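Local coordinates for protein putative adhesin (PDB 3PET) that is of unknown function but, as a putative lipoprotein built as a right-handed beta-helix, probably acts in cell adhesion, at residues Ile12-Lys17 / Asn51-Ile56; Leu44-Pro49 / Lys79-Thr84; Cys129-Val134 / Ala148-Leu153; Arg167-Glu172 / Asn184-Ile189. One frame throughout, in Å; residues are numbered along the deposited sequence.

In the fold
Four contacts sample a beta-helix from its N-terminal end to its later coils. Contacts 1 and 2 touch and share neighbouring elements: strand 43-47 pairs with strand 11-16 on one edge and with strand 82-87 on the other, while helix 50-53 follows it in the chain. Contact 1 lies at the end of the fold, held by van der Waals contact round Val53, with no hydrogen bond across it; contact 2 is antiparallel sheet. Contacts 3 and 4, about 34 and 42 Å from contact 1 between centres, join successive parallel coils. All four are part buried, part exposed, but 3 and 4 set aliphatic residues inside and stacked polar side chains on the outer corners.

Contact 1 of 4, residues Ile12-Lys17 / Asn51-Ile56; sequences ITRDYK and NIVALI
Val53 offers a single methyl, CG1, to three side chains of strand 12-16, and that methyl carries most of the contact. Ile12 reaches it with CD1 at 4.0 Å from Val53 CG1, Arg14 lays its CB 3.8 Å from the same carbon, and Tyr16 brings its phenol oxygen OH to 3.6 Å from Val53 CG1. The three alternate residues all point their CB toward 51-56, as alternate residues of a strand can, so one methyl meets three neighbours in a row. Val53 turns CG1 anti to its own backbone N (chi1 168°), which directs this methyl at the strand.

The tight part lies here, around the buried Val53 and against the partly exposed Tyr16. Toward solvent the contact thins out: Arg14 is exposed and Ile12 partly so. The extended Arg14 chain, modelled in two conformers, passes Val53 and in one of them brings its guanidinium obliquely toward Ala54 without a hydrogen bond, an approach that is therefore tentative.

Behind the helix end, a type I turn from Val53 to Ile56 is closed by the bond from Ile56 N to Val53 O, 3.1 Å, and leads the chain toward strand 56-61. Strand 12-16 is meanwhile bonded along its backbone to strand 43-47. The short helix and turn thus cover one face of a terminal strand of the beta-helix. With no hydrogen bond or salt bridge between the segments, their direct association rests on van der Waals contact round the Val53 methyl, including the Tyr16 hydroxyl and the aliphatic part of Arg14.

Contact 2 of 4, residues Leu44-Pro49 / Lys79-Thr84; sequences LQIYGP and KKMKIT
Ile46 and Ile83 form the non-hydrogen-bonded pair of an antiparallel bridge at the N-terminal end of the beta-helix, where strands 44-47 and 82-84 run at 168° to each other. Their CG1 atoms meet side by side at 4.1 Å, on the buried face that Leu44 also lines.

Met81, a selenomethionine, reaches this face by a folded route. Its CB starts away from strand 44-47; CG stands beside the backbone N, and bends at chi2 (-57°) and chi3 (-62°) bring the tip back. SE then rests 3.9 Å from Gly48 CA and near Pro49 CD, while the terminal CE comes to 3.6 Å from Ile46 CG2. The lack of a side chain at Gly48 leaves room for the selenium. Ile52, Val53 and Ile56 also touch Met81.

On the other face, Gln45 pairs with Thr84 and Tyr47 with Lys82, each pair joined by two backbone bonds. The Tyr47 ring lies with its edge toward Lys80 O, 3.3 Å from CD2. Near Thr84, a water donates to Lys82 O at 2.9 Å and more weakly to Gln45 O, and is 3.0 Å from Thr84 OG1.

Contact 3 of 4, residues Cys129-Val134 / Ala148-Leu153; sequences CQKLNV and AQIAAL
Gln130 lies alongside Gln149, both side chains bent at chi2 and pointing the same way, with their amide planes 24° apart. The touching atoms are Gln130 OE1 and Gln149 CG, 3.4 Å apart, so carbonyl oxygen meets methylene; the Gln149 OE1 end is instead taken by Asn169 of the next coil. Next to it, the extended Lys131 chain runs beside Ile150, whose CD1 is 4.1 Å from Lys131 CG; farther out the lysine has two conformers, and its contacts there depend on which is taken.

These paired side chains belong to successive coils of the right-handed beta-helix, in which strands 131-134 and 150-153 run almost exactly parallel. Backbone bonds alternate between the strands: Ile150 N gives to Gln130 O, Leu132 N to Ile150 O, Ala152 N to Leu132 O and Val134 N to Ala152 O. At the corner Gln130 O is approached by a second donor, Gln149 N, at a bent angle of 130° that makes this bond weak.

Alternate residues turn inward. Leu132 CD2 lies 4.2 Å from Leu153 CD2, and Val134 CG2 is 3.9 Å from that same methyl, which serves both neighbours; Leu144 of strand 142-145 meets Leu132, Val134 and Leu153 in the interior. Cys129 SG, held between backbone N and carbonyl carbon (chi1 69°), sits 3.6 Å from Ala148 CB. On the outer face Asn133 OD1 touches Ala152 CB at 3.5 Å, while its ND2 is bonded to Asp113 on the preceding coil.

Contact 4 of 4, residues Arg167-Glu172 / Asn184-Ile189; sequences RANAVE and NATESI
Asn169 O is gripped by two backbone N-H groups from the next coil, Glu187 N at 2.9 Å and Ser188 N at 3.0 Å. Both donors lie in its carbonyl plane, and Glu187 N sits on a lone pair with a C=O...N angle of 141°. One acceptor thus takes up two consecutive amides where the chain rounds a corner.

Beside these two bonds the side chains stack. The Asn169 amide and the Glu187 carboxylate lie side by side with planes 16° apart, Glu187 CD being 3.9 Å from Asn169 CG. Asn169 OD1 also stands 2.7 Å from Thr186 OG1, and Asn169 ND2 is bonded to Gln149 of the preceding coil, so polar side chains run up the outside of the corner from turn to turn.

Such stacking is familiar in right-handed beta-helices, and here the coils pair in parallel on both sides of the corner: Ala168 with Ala185 before it, Ala170 with Ser188 and Val171 with Ile189 after it. A one-residue shift in register, a beta bulge, separates them and accommodates the extra residue of the second corner.

Inside the coil Val171 carries the apolar contact. CG2, anti to its carbonyl carbon, reaches Ala185 CB at 3.7 Å, while CG1, anti to the backbone N (chi1 169°), meets Ile189 CD1 at 3.9 Å. On the outer face Ala170 CB lies against Ser188 OG, and a water that donates to Val171 O at 2.8 Å also approaches that hydroxyl; Ser188 has a second conformer, so both contacts of its OG are tentative.

Contact 1 of 4, residues Ile12-Lys17 / Asn51-Ile56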
loop_
_atom_site.group_PDB
_atom_site.type_symbol
_atom_site.label_atom_id
_atom_site.label_comp_id
_atom_site.label_asym_id
_atom_site.label_seq_id
_atom_site.Cartn_x
_atom_site.Cartn_y
_atom_site.Cartn_z
ATOM N N ILE A 12 11.161 20.227 23.723
ATOM C CA ILE A 12 12.522 19.893 24.110
ATOM C C ILE A 12 13.237 19.096 23.041
ATOM O O ILE A 12 12.611 18.509 22.148
ATOM C CB ILE A 12 12.528 19.069 25.451
ATOM C CG1 ILE A 12 11.885 17.673 25.266
ATOM C CG2 ILE A 12 11.914 19.841 26.644
ATOM C CD1 ILE A 12 12.555 16.543 25.976
ATOM N N THR A 13 14.563 19.055 23.169
ATOM C CA THR A 13 15.426 18.153 22.447
ATOM C C THR A 13 16.065 17.268 23.494
ATOM O O THR A 13 16.736 17.754 24.423
ATOM C CB THR A 13 16.470 18.838 21.558
ATOM O OG1 THR A 13 15.825 19.589 20.542
ATOM C CG2 THR A 13 17.396 17.832 20.893
ATOM N N ARG A 14 15.845 15.970 23.357
ATOM C CA ARG A 14 16.487 15.016 24.243
ATOM C C ARG A 14 17.643 14.389 23.474
ATOM O O ARG A 14 17.470 13.932 22.340
ATOM C CB ARG A 14 15.494 13.977 24.772
ATOM C CG ARG A 14 16.082 13.019 25.788
ATOM C CD ARG A 14 14.969 12.358 26.570
ATOM N NE ARG A 14 15.448 11.234 27.371
ATOM C CZ ARG A 14 14.667 10.483 28.143
ATOM N NH1 ARG A 14 13.369 10.743 28.240
ATOM N NH2 ARG A 14 15.182 9.471 28.832
ATOM N N ASP A 15 18.827 14.431 24.065
ATOM C CA ASP A 15 20.025 13.871 23.456
ATOM C C ASP A 15 20.336 12.550 24.134
ATOM O O ASP A 15 20.419 12.489 25.367
ATOM C CB ASP A 15 21.201 14.851 23.565
ATOM C CG ASP A 15 22.449 14.431 22.818
ATOM O OD1 ASP A 15 22.343 13.585 21.924
ATOM O OD2 ASP A 15 23.529 14.975 23.116
ATOM N N TYR A 16 20.471 11.484 23.330
ATOM C CA TYR A 16 20.808 10.144 23.802
ATOM C C TYR A 16 22.206 9.802 23.310
ATOM O O TYR A 16 22.449 9.681 22.091
ATOM C CB TYR A 16 19.785 9.087 23.318
ATOM C CG TYR A 16 18.323 9.447 23.523
ATOM C CD1 TYR A 16 17.690 10.374 22.700
ATOM C CD2 TYR A 16 17.553 8.804 24.489
ATOM C CE1 TYR A 16 16.348 10.705 22.875
ATOM C CE2 TYR A 16 16.198 9.119 24.668
ATOM C CZ TYR A 16 15.592 10.050 23.833
ATOM O OH TYR A 16 14.259 10.391 23.973
ATOM N N LYS A 17 23.134 9.667 24.246
ATOM C CA LYS A 17 24.515 9.321 23.916
ATOM C C LYS A 17 24.569 7.809 23.758
ATOM O O LYS A 17 24.857 7.080 24.705
ATOM C CB LYS A 17 25.488 9.841 24.988
ATOM N N ASN A 51 6.512 15.340 27.062
ATOM C CA ASN A 51 5.772 14.144 27.491
ATOM C C ASN A 51 5.540 13.149 26.327
ATOM O O ASN A 51 5.156 11.998 26.569
ATOM C CB ASN A 51 4.434 14.535 28.151
ATOM C CG ASN A 51 3.502 15.323 27.267
ATOM O OD1 ASN A 51 3.901 15.923 26.258
ATOM N ND2 ASN A 51 2.238 15.362 27.651
ATOM N N ILE A 52 5.770 13.593 25.077
ATOM C CA ILE A 52 5.637 12.734 23.895
ATOM C C ILE A 52 7.024 12.118 23.609
ATOM O O ILE A 52 7.129 10.913 23.368
ATOM C CB ILE A 52 5.032 13.498 22.685
ATOM C CG1 ILE A 52 3.712 14.250 23.055
ATOM C CG2 ILE A 52 4.863 12.592 21.469
ATOM C CD1 ILE A 52 2.575 13.414 23.764
ATOM N N VAL A 53 8.088 12.933 23.743
ATOM C CA VAL A 53 9.483 12.477 23.594
ATOM C C VAL A 53 9.743 11.344 24.596
ATOM O O VAL A 53 10.370 10.342 24.244
ATOM C CB VAL A 53 10.477 13.658 23.781
ATOM C CG1 VAL A 53 11.922 13.169 23.915
ATOM C CG2 VAL A 53 10.353 14.666 22.638
ATOM N N ALA A 54 9.203 11.490 25.824
ATOM C CA ALA A 54 9.352 10.535 26.924
ATOM C C ALA A 54 8.762 9.156 26.598
ATOM O O ALA A 54 9.147 8.185 27.248
ATOM C CB ALA A 54 8.714 11.089 28.197
ATOM N N LEU A 55 7.864 9.057 25.585
ATOM C CA LEU A 55 7.230 7.791 25.187
ATOM C C LEU A 55 8.154 6.905 24.320
ATOM O O LEU A 55 7.842 5.741 24.091
ATOM C CB LEU A 55 5.923 8.042 24.415
ATOM C CG LEU A 55 4.801 8.811 25.125
ATOM C CD1 LEU A 55 3.622 8.964 24.204
ATOM C CD2 LEU A 55 4.346 8.116 26.412
ATOM N N ILE A 56 9.266 7.447 23.838
ATOM C CA ILE A 56 10.161 6.693 22.956
ATOM C C ILE A 56 11.230 5.941 23.752
ATOM O O ILE A 56 11.995 6.543 24.504
ATOM C CB ILE A 56 10.783 7.604 21.868
ATOM C CG1 ILE A 56 9.642 8.290 21.023
ATOM C CG2 ILE A 56 11.775 6.774 20.971
ATOM C CD1 ILE A 56 10.078 9.249 19.977
#

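Contact 2 of 4, residues Leu44-Pro49 / Lys79-Thr84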
loop_
_atom_site.group_PDB
_atom_site.type_symbol
_atom_site.label_atom_id
_atom_site.label_comp_id
_atom_site.label_asym_id
_atom_site.label_seq_id
_atom_site.Cartn_x
_atom_site.Cartn_y
_atom_site.Cartn_z
ATOM N N LEU A 44 21.961 10.680 18.689
ATOM C CA LEU A 44 20.527 10.558 18.560
ATOM C C LEU A 44 19.886 11.683 19.312
ATOM O O LEU A 44 20.139 11.850 20.515
ATOM C CB LEU A 44 20.003 9.194 19.074
ATOM C CG LEU A 44 18.466 9.058 19.127
ATOM C CD1 LEU A 44 17.838 9.025 17.718
ATOM C CD2 LEU A 44 18.059 7.863 19.930
ATOM N N GLN A 45 19.065 12.474 18.595
ATOM C CA GLN A 45 18.293 13.552 19.200
ATOM C C GLN A 45 16.856 13.405 18.838
ATOM O O GLN A 45 16.526 13.106 17.682
ATOM C CB GLN A 45 18.787 14.950 18.802
ATOM C CG GLN A 45 20.258 15.165 19.096
ATOM C CD GLN A 45 20.702 16.581 18.929
ATOM O OE1 GLN A 45 20.162 17.361 18.127
ATOM N NE2 GLN A 45 21.736 16.926 19.675
ATOM N N ILE A 46 15.988 13.617 19.826
ATOM C CA ILE A 46 14.543 13.561 19.607
ATOM C C ILE A 46 13.961 14.889 20.075
ATOM O O ILE A 46 14.160 15.299 21.221
ATOM C CB ILE A 46 13.851 12.321 20.224
ATOM C CG1 ILE A 46 14.494 11.005 19.649
ATOM C CG2 ILE A 46 12.328 12.357 19.905
ATOM C CD1 ILE A 46 14.100 9.679 20.299
ATOM N N TYR A 47 13.284 15.570 19.150
ATOM C CA TYR A 47 12.644 16.859 19.371
ATOM C C TYR A 47 11.134 16.710 19.410
ATOM O O TYR A 47 10.557 16.017 18.578
ATOM C CB TYR A 47 13.043 17.846 18.265
ATOM C CG TYR A 47 12.346 19.187 18.360
ATOM C CD1 TYR A 47 12.844 20.202 19.181
ATOM C CD2 TYR A 47 11.162 19.431 17.666
ATOM C CE1 TYR A 47 12.186 21.429 19.306
ATOM C CE2 TYR A 47 10.495 20.660 17.782
ATOM C CZ TYR A 47 11.023 21.660 18.595
ATOM O OH TYR A 47 10.412 22.894 18.731
ATOM N N GLY A 48 10.490 17.418 20.322
ATOM C CA GLY A 48 9.037 17.430 20.386
ATOM C C GLY A 48 8.573 17.792 21.768
ATOM O O GLY A 48 9.403 18.132 22.623
ATOM N N PRO A 49 7.246 17.703 22.024
ATOM C CA PRO A 49 6.738 17.969 23.382
ATOM C C PRO A 49 7.380 16.977 24.350
ATOM O O PRO A 49 7.507 15.800 24.000
ATOM C CB PRO A 49 5.222 17.754 23.243
ATOM C CG PRO A 49 4.947 17.815 21.794
ATOM C CD PRO A 49 6.159 17.299 21.108
ATOM N N LYS A 79 2.224 15.813 16.742
ATOM C CA LYS A 79 2.718 17.002 16.028
ATOM C C LYS A 79 4.033 17.524 16.634
ATOM O O LYS A 79 4.158 17.590 17.867
ATOM C CB LYS A 79 1.669 18.136 16.044
ATOM C CG LYS A 79 0.464 17.875 15.147
ATOM C CD LYS A 79 -0.311 19.151 14.827
ATOM C CE LYS A 79 -1.570 19.291 15.651
ATOM N NZ LYS A 79 -1.295 19.909 16.972
ATOM N N LYS A 80 4.985 17.929 15.760
ATOM C CA LYS A 80 6.300 18.515 16.101
ATOM C C LYS A 80 7.400 17.462 16.348
ATOM O O LYS A 80 8.568 17.853 16.438
ATOM C CB LYS A 80 6.227 19.497 17.300
ATOM C CG LYS A 80 5.453 20.782 16.983
ATOM C CD LYS A 80 4.967 21.482 18.243
ATOM C CE LYS A 80 3.989 22.602 17.956
ATOM N NZ LYS A 80 4.661 23.844 17.481
HETATM N N MSE A 81 7.051 16.145 16.391
HETATM C CA MSE A 81 8.020 15.056 16.636
HETATM C C MSE A 81 9.071 14.965 15.516
HETATM O O MSE A 81 8.707 14.797 14.350
HETATM C CB MSE A 81 7.311 13.697 16.791
HETATM C CG MSE A 81 6.509 13.569 18.084
HETATM SE SE MSE A 81 7.576 13.858 19.721
HETATM C CE MSE A 81 8.787 12.426 19.522
ATOM N N LYS A 82 10.357 15.119 15.857
ATOM C CA LYS A 82 11.440 15.006 14.868
ATOM C C LYS A 82 12.567 14.182 15.473
ATOM O O LYS A 82 13.052 14.498 16.572
ATOM C CB LYS A 82 11.948 16.378 14.393
ATOM C CG LYS A 82 12.828 16.267 13.161
ATOM C CD LYS A 82 13.807 17.415 12.989
ATOM C CE LYS A 82 13.176 18.629 12.360
ATOM N NZ LYS A 82 14.167 19.704 12.092
ATOM N N ILE A 83 12.950 13.111 14.775
ATOM C CA ILE A 83 14.021 12.223 15.215
ATOM C C ILE A 83 15.233 12.473 14.316
ATOM O O ILE A 83 15.145 12.286 13.112
ATOM C CB ILE A 83 13.548 10.734 15.207
ATOM C CG1 ILE A 83 12.336 10.534 16.163
ATOM C CG2 ILE A 83 14.715 9.779 15.557
ATOM C CD1 ILE A 83 11.435 9.274 15.863
ATOM N N THR A 84 16.356 12.903 14.900
ATOM C CA THR A 84 17.578 13.216 14.179
ATOM C C THR A 84 18.615 12.177 14.571
ATOM O O THR A 84 18.942 12.020 15.753
ATOM C CB THR A 84 17.976 14.671 14.462
ATOM O OG1 THR A 84 16.977 15.496 13.866
ATOM C CG2 THR A 84 19.331 15.043 13.867
HETATM O O HOH W 1 15.434 16.045 16.331
#

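Contact 3 of 4, residues Cys129-Val134 / Ala148-Leu153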
loop_
_atom_site.group_PDB
_atom_site.type_symbol
_atom_site.label_atom_id
_atom_site.label_comp_id
_atom_site.label_asym_id
_atom_site.label_seq_id
_atom_site.Cartn_x
_atom_site.Cartn_y
_atom_site.Cartn_z
ATOM N N CYS A 129 26.709 3.535 -3.298
ATOM C CA CYS A 129 26.833 2.218 -2.683
ATOM C C CYS A 129 27.259 1.184 -3.705
ATOM O O CYS A 129 27.246 1.468 -4.902
ATOM C CB CYS A 129 25.521 1.818 -2.002
ATOM S SG CYS A 129 24.155 1.469 -3.154
ATOM N N GLN A 130 27.607 -0.033 -3.230
ATOM C CA GLN A 130 27.934 -1.139 -4.120
ATOM C C GLN A 130 26.664 -1.913 -4.369
ATOM O O GLN A 130 26.269 -2.087 -5.514
ATOM C CB GLN A 130 29.050 -2.032 -3.539
ATOM C CG GLN A 130 30.380 -1.294 -3.284
ATOM C CD GLN A 130 30.876 -0.501 -4.477
ATOM O OE1 GLN A 130 31.117 -1.052 -5.558
ATOM N NE2 GLN A 130 31.004 0.820 -4.318
ATOM N N LYS A 131 26.015 -2.366 -3.286
ATOM C CA LYS A 131 24.787 -3.141 -3.379
ATOM C C LYS A 131 23.662 -2.449 -2.625
ATOM O O LYS A 131 23.839 -2.034 -1.474
ATOM C CB LYS A 131 24.988 -4.573 -2.854
ATOM C CG LYS A 131 26.019 -5.387 -3.634
ATOM C CD LYS A 131 26.262 -6.743 -2.998
ATOM C CE LYS A 131 27.343 -7.507 -3.718
ATOM N NZ LYS A 131 27.636 -8.805 -3.055
ATOM N N LEU A 132 22.513 -2.316 -3.285
ATOM C CA LEU A 132 21.313 -1.732 -2.705
ATOM C C LEU A 132 20.211 -2.759 -2.769
ATOM O O LEU A 132 19.973 -3.358 -3.828
ATOM C CB LEU A 132 20.882 -0.435 -3.413
ATOM C CG LEU A 132 19.495 0.120 -3.029
ATOM C CD1 LEU A 132 19.458 0.650 -1.580
ATOM C CD2 LEU A 132 19.048 1.158 -4.007
ATOM N N ASN A 133 19.548 -2.968 -1.643
ATOM C CA ASN A 133 18.415 -3.873 -1.531
ATOM C C ASN A 133 17.252 -3.119 -0.929
ATOM O O ASN A 133 17.378 -2.615 0.180
ATOM C CB ASN A 133 18.759 -5.126 -0.700
ATOM C CG ASN A 133 17.638 -6.137 -0.714
ATOM O OD1 ASN A 133 17.248 -6.635 -1.755
ATOM N ND2 ASN A 133 17.043 -6.421 0.428
ATOM N N VAL A 134 16.131 -3.012 -1.671
ATOM C CA VAL A 134 14.933 -2.320 -1.208
ATOM C C VAL A 134 13.782 -3.313 -1.194
ATOM O O VAL A 134 13.461 -3.913 -2.224
ATOM C CB VAL A 134 14.585 -1.053 -2.058
ATOM C CG1 VAL A 134 13.277 -0.403 -1.597
ATOM C CG2 VAL A 134 15.710 -0.040 -2.024
ATOM N N ALA A 148 24.596 2.960 -7.704
ATOM C CA ALA A 148 24.741 1.620 -7.130
ATOM C C ALA A 148 25.350 0.704 -8.182
ATOM O O ALA A 148 25.136 0.919 -9.377
ATOM C CB ALA A 148 23.394 1.084 -6.672
ATOM N N GLN A 149 26.134 -0.292 -7.762
ATOM C CA GLN A 149 26.638 -1.247 -8.744
ATOM C C GLN A 149 25.488 -2.201 -9.047
ATOM O O GLN A 149 25.204 -2.489 -10.198
ATOM C CB GLN A 149 27.899 -1.975 -8.239
ATOM C CG GLN A 149 29.172 -1.126 -8.301
ATOM C CD GLN A 149 29.628 -0.797 -9.717
ATOM O OE1 GLN A 149 29.359 -1.518 -10.688
ATOM N NE2 GLN A 149 30.333 0.311 -9.866
ATOM N N ILE A 150 24.779 -2.626 -7.992
ATOM C CA ILE A 150 23.611 -3.508 -8.057
ATOM C C ILE A 150 22.481 -2.871 -7.260
ATOM O O ILE A 150 22.715 -2.428 -6.132
ATOM C CB ILE A 150 23.920 -4.955 -7.529
ATOM C CG1 ILE A 150 25.111 -5.587 -8.282
ATOM C CG2 ILE A 150 22.651 -5.874 -7.653
ATOM C CD1 ILE A 150 25.883 -6.673 -7.508
ATOM N N ALA A 151 21.253 -2.867 -7.821
ATOM C CA ALA A 151 20.055 -2.379 -7.115
ATOM C C ALA A 151 18.928 -3.392 -7.255
ATOM O O ALA A 151 18.455 -3.660 -8.370
ATOM C CB ALA A 151 19.620 -1.013 -7.643
ATOM N N ALA A 152 18.547 -3.998 -6.132
ATOM C CA ALA A 152 17.440 -4.939 -6.048
ATOM C C ALA A 152 16.263 -4.150 -5.493
ATOM O O ALA A 152 16.356 -3.599 -4.391
ATOM C CB ALA A 152 17.809 -6.137 -5.157
ATOM N N LEU A 153 15.218 -3.976 -6.310
ATOM C CA LEU A 153 14.041 -3.158 -5.978
ATOM C C LEU A 153 12.814 -4.029 -5.986
ATOM O O LEU A 153 12.384 -4.468 -7.060
ATOM C CB LEU A 153 13.908 -1.989 -6.995
ATOM C CG LEU A 153 15.169 -1.125 -7.221
ATOM C CD1 LEU A 153 14.948 -0.094 -8.336
ATOM C CD2 LEU A 153 15.612 -0.414 -5.929
#

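Contact 4 of 4, residues Arg167-Glu172 / Asn184-Ile189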
loop_
_atom_site.group_PDB
_atom_site.type_symbol
_atom_site.label_atom_id
_atom_site.label_comp_id
_atom_site.label_asym_id
_atom_site.label_seq_id
_atom_site.Cartn_x
_atom_site.Cartn_y
_atom_site.Cartn_z
ATOM N N ARG A 167 21.322 5.671 -10.630
ATOM C CA ARG A 167 22.050 5.028 -11.734
ATOM C C ARG A 167 22.709 3.739 -11.242
ATOM O O ARG A 167 23.627 3.795 -10.425
ATOM C CB ARG A 167 23.115 5.992 -12.341
ATOM C CG ARG A 167 22.530 7.211 -13.053
ATOM C CD ARG A 167 23.245 8.499 -12.654
ATOM N NE ARG A 167 22.499 9.254 -11.641
ATOM C CZ ARG A 167 23.050 9.955 -10.650
ATOM N NH1 ARG A 167 24.371 10.009 -10.517
ATOM N NH2 ARG A 167 22.284 10.602 -9.783
ATOM N N ALA A 168 22.220 2.578 -11.710
ATOM C CA ALA A 168 22.768 1.279 -11.312
ATOM C C ALA A 168 23.286 0.515 -12.526
ATOM O O ALA A 168 22.736 0.677 -13.616
ATOM C CB ALA A 168 21.705 0.456 -10.599
ATOM N N ASN A 169 24.318 -0.324 -12.349
ATOM C CA ASN A 169 24.788 -1.135 -13.475
ATOM C C ASN A 169 23.853 -2.311 -13.692
ATOM O O ASN A 169 23.455 -2.558 -14.815
ATOM C CB ASN A 169 26.236 -1.593 -13.282
ATOM C CG ASN A 169 27.208 -0.492 -13.610
ATOM O OD1 ASN A 169 27.018 0.286 -14.551
ATOM N ND2 ASN A 169 28.264 -0.401 -12.845
ATOM N N ALA A 170 23.471 -3.001 -12.618
ATOM C CA ALA A 170 22.565 -4.149 -12.661
ATOM C C ALA A 170 21.349 -3.870 -11.802
ATOM O O ALA A 170 21.477 -3.416 -10.659
ATOM C CB ALA A 170 23.279 -5.405 -12.183
ATOM N N VAL A 171 20.168 -4.103 -12.358
ATOM C CA VAL A 171 18.922 -3.883 -11.620
ATOM C C VAL A 171 18.139 -5.184 -11.579
ATOM O O VAL A 171 18.029 -5.874 -12.595
ATOM C CB VAL A 171 18.070 -2.712 -12.225
ATOM C CG1 VAL A 171 16.661 -2.653 -11.636
ATOM C CG2 VAL A 171 18.771 -1.371 -12.050
ATOM N N GLU A 172 17.571 -5.500 -10.398
ATOM C CA GLU A 172 16.631 -6.615 -10.211
ATOM C C GLU A 172 15.367 -5.991 -9.665
ATOM O O GLU A 172 15.369 -5.509 -8.538
ATOM C CB GLU A 172 17.189 -7.706 -9.296
ATOM C CG GLU A 172 18.385 -8.434 -9.907
ATOM C CD GLU A 172 19.520 -8.803 -8.967
ATOM O OE1 GLU A 172 19.292 -8.873 -7.736
ATOM O OE2 GLU A 172 20.643 -9.032 -9.472
ATOM N N ASN A 184 16.820 2.669 -13.282
ATOM C CA ASN A 184 17.839 3.059 -14.231
ATOM C C ASN A 184 18.934 1.993 -14.256
ATOM O O ASN A 184 19.690 1.844 -13.299
ATOM C CB ASN A 184 18.362 4.436 -13.805
ATOM C CG ASN A 184 19.262 5.152 -14.760
ATOM O OD1 ASN A 184 19.935 4.565 -15.600
ATOM N ND2 ASN A 184 19.308 6.461 -14.617
ATOM N N ALA A 185 18.994 1.241 -15.359
ATOM C CA ALA A 185 19.910 0.120 -15.532
ATOM C C ALA A 185 20.822 0.359 -16.712
ATOM O O ALA A 185 20.342 0.463 -17.845
ATOM C CB ALA A 185 19.102 -1.157 -15.749
ATOM N N THR A 186 22.132 0.474 -16.462
ATOM C CA THR A 186 23.042 0.744 -17.581
ATOM C C THR A 186 23.521 -0.542 -18.255
ATOM O O THR A 186 23.762 -0.511 -19.445
ATOM C CB THR A 186 24.239 1.617 -17.160
ATOM O OG1 THR A 186 25.154 0.826 -16.409
ATOM C CG2 THR A 186 23.827 2.859 -16.368
ATOM N N GLU A 187 23.697 -1.657 -17.508
ATOM C CA GLU A 187 24.226 -2.886 -18.107
ATOM C C GLU A 187 23.210 -4.050 -18.174
ATOM O O GLU A 187 23.193 -4.770 -19.175
ATOM C CB GLU A 187 25.473 -3.362 -17.343
ATOM C CG GLU A 187 26.667 -2.420 -17.472
ATOM C CD GLU A 187 27.921 -2.785 -16.691
ATOM O OE1 GLU A 187 27.855 -3.672 -15.808
ATOM O OE2 GLU A 187 28.970 -2.150 -16.943
ATOM N N SER A 188 22.424 -4.270 -17.109
ATOM C CA SER A 188 21.461 -5.373 -17.119
ATOM C C SER A 188 20.226 -5.061 -16.293
ATOM O O SER A 188 20.294 -4.301 -15.317
ATOM C CB SER A 188 22.096 -6.669 -16.618
ATOM O OG SER A 188 22.409 -6.611 -15.239
ATOM N N ILE A 189 19.087 -5.660 -16.691
ATOM C CA ILE A 189 17.844 -5.489 -15.951
ATOM C C ILE A 189 17.051 -6.789 -15.966
ATOM O O ILE A 189 16.793 -7.369 -17.019
ATOM C CB ILE A 189 16.947 -4.272 -16.351
ATOM C CG1 ILE A 189 15.717 -4.177 -15.376
ATOM C CG2 ILE A 189 16.502 -4.324 -17.845
ATOM C CD1 ILE A 189 15.077 -2.909 -15.239
HETATM O O HOH W 2 20.053 -7.492 -13.728
#